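Local coordinates for mbSHANK1 protein (Monosiga brevicollis, PDB 6X23), which probably acts as a scaffold, binding peptides such as that of GIRK3 through its PDZ domain, at residues A[66-70]-A[71-75]. Residues are numbered along the deposited sequence; the frame is centred on the assembly and turned at random.
Sequences LELNG and VDVSF
Leu68 and Val71 pair across a tight beta hairpin of the PDZ domain, in which strand 64-68 turns back into the short edge strand 71-72. Each takes the other's amide: Leu68 N gives a hydrogen bond to Val71 O lying in the carbonyl plane, whereas Val71 N meets Leu68 O (2.9 Å) from above the plane of its own carbonyl. Between them Asn69 and Gly70 form a type I' turn, whose positive phi angles suit these two residue types.

The tightly packed part lies round Leu68 and Val73, both buried; Val71, on Leu68's face, is exposed and touches Trp76. Val73 directs its side chain toward strand 64-68. Val73 N gives Leu66 O the straightest of the hairpin's three hydrogen bonds (2.9 Å, 175°), with Val73 CG2 3.5 Å from that oxygen and CG1 3.6 Å from Leu68 CB. Leu68, its CG anti to the backbone N (chi1 171°), also touches Ile85 of helix 78-87 and Phe94 of strand 91-99, surroundings that suit a leucine. An alanine in place of Val73 would lack both methyls and is likely to open a gap beside Leu68 CB.

The solvent side is looser and polar. Glu67 and Asp72 form a non-hydrogen-bonded pair, their carboxylates well apart; Glu67 turns instead to a salt bridge with Arg95, which both Leu66 and Glu67 face in a classic beta bulge. Asn69, at the exposed turn, reaches strand 91-99, its OD1 accepting from Ala93 N. Asp72 suits the strand's exit because its short carboxylate closes an Asx turn: Asp72 OD1 receives Ser74 N at 2.8 Å and 172°.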
loop_
_atom_site.group_PDB
_atom_site.type_symbol
_atom_site.label_atom_id
_atom_site.label_comp_id
_atom_site.label_asym_id
_atom_site.label_seq_id
_atom_site.Cartn_x
_atom_site.Cartn_y
_atom_site.Cartn_z
ATOM N N LEU A 66 4.378 -1.384 -5.139
ATOM C CA LEU A 66 5.327 -1.165 -6.211
ATOM C C LEU A 66 5.315 0.270 -6.723
ATOM O O LEU A 66 6.378 0.872 -6.904
ATOM C CB LEU A 66 5.031 -2.123 -7.356
ATOM C CG LEU A 66 5.696 -3.502 -7.367
ATOM C CD1 LEU A 66 5.664 -4.187 -6.016
ATOM C CD2 LEU A 66 4.986 -4.375 -8.401
ATOM N N GLU A 67 4.142 0.835 -6.993
ATOM C CA GLU A 67 4.060 2.190 -7.523
ATOM C C GLU A 67 3.012 2.968 -6.743
ATOM O O GLU A 67 1.960 2.439 -6.379
ATOM C CB GLU A 67 3.697 2.235 -9.019
ATOM C CG GLU A 67 4.625 1.473 -9.977
ATOM C CD GLU A 67 4.206 1.635 -11.437
ATOM O OE1 GLU A 67 3.158 2.275 -11.699
ATOM O OE2 GLU A 67 4.915 1.110 -12.331
ATOM N N LEU A 68 3.309 4.237 -6.518
ATOM C CA LEU A 68 2.427 5.187 -5.867
ATOM C C LEU A 68 2.239 6.329 -6.848
ATOM O O LEU A 68 3.212 6.993 -7.207
ATOM C CB LEU A 68 3.056 5.672 -4.563
ATOM C CG LEU A 68 2.431 6.821 -3.791
ATOM C CD1 LEU A 68 1.092 6.371 -3.298
ATOM C CD2 LEU A 68 3.329 7.139 -2.631
ATOM N N ASN A 69 1.008 6.533 -7.302
ATOM C CA ASN A 69 0.695 7.567 -8.288
ATOM C C ASN A 69 1.647 7.492 -9.483
ATOM O O ASN A 69 2.285 8.469 -9.882
ATOM C CB ASN A 69 0.708 8.954 -7.647
ATOM C CG ASN A 69 -0.478 9.178 -6.661
ATOM O OD1 ASN A 69 -1.516 8.503 -6.725
ATOM N ND2 ASN A 69 -0.322 10.153 -5.769
ATOM N N GLY A 70 1.771 6.301 -10.032
ATOM C CA GLY A 70 2.610 6.128 -11.199
ATOM C C GLY A 70 4.072 6.418 -10.985
ATOM O O GLY A 70 4.797 6.600 -11.964
ATOM N N VAL A 71 4.535 6.482 -9.735
ATOM C CA VAL A 71 5.959 6.605 -9.430
ATOM C C VAL A 71 6.424 5.289 -8.831
ATOM O O VAL A 71 5.754 4.734 -7.954
ATOM C CB VAL A 71 6.236 7.775 -8.468
ATOM C CG1 VAL A 71 7.709 7.870 -8.147
ATOM C CG2 VAL A 71 5.767 9.058 -9.071
ATOM N N ASP A 72 7.562 4.787 -9.301
ATOM C CA ASP A 72 8.174 3.624 -8.660
ATOM C C ASP A 72 8.572 3.962 -7.231
ATOM O O ASP A 72 9.372 4.873 -7.002
ATOM C CB ASP A 72 9.401 3.171 -9.446
ATOM C CG ASP A 72 10.055 1.934 -8.844
ATOM O OD1 ASP A 72 9.686 1.513 -7.718
ATOM O OD2 ASP A 72 10.971 1.391 -9.496
ATOM N N VAL A 73 8.042 3.208 -6.274
ATOM C CA VAL A 73 8.305 3.456 -4.861
ATOM C C VAL A 73 8.758 2.176 -4.182
ATOM O O VAL A 73 8.625 2.035 -2.962
ATOM C CB VAL A 73 7.061 4.018 -4.148
ATOM C CG1 VAL A 73 6.615 5.321 -4.800
ATOM C CG2 VAL A 73 5.932 2.982 -4.131
ATOM N N SER A 74 9.281 1.233 -4.968
ATOM C CA SER A 74 9.663 -0.069 -4.434
ATOM C C SER A 74 10.958 -0.026 -3.623
ATOM O O SER A 74 11.224 -0.945 -2.845
ATOM C CB SER A 74 9.801 -1.050 -5.588
ATOM O OG SER A 74 10.488 -0.426 -6.665
ATOM N N PHE A 75 11.746 1.032 -3.767
ATOM C CA PHE A 75 13.065 1.162 -3.163
ATOM C C PHE A 75 13.141 2.333 -2.187
ATOM O O PHE A 75 14.205 2.919 -2.007
ATOM C CB PHE A 75 14.115 1.340 -4.253
ATOM C CG PHE A 75 14.013 2.656 -4.975
ATOM C CD1 PHE A 75 12.884 2.974 -5.729
ATOM C CD2 PHE A 75 15.049 3.572 -4.918
ATOM C CE1 PHE A 75 12.787 4.188 -6.400
ATOM C CE2 PHE A 75 14.963 4.777 -5.592
ATOM C CZ PHE A 75 13.828 5.086 -6.329
#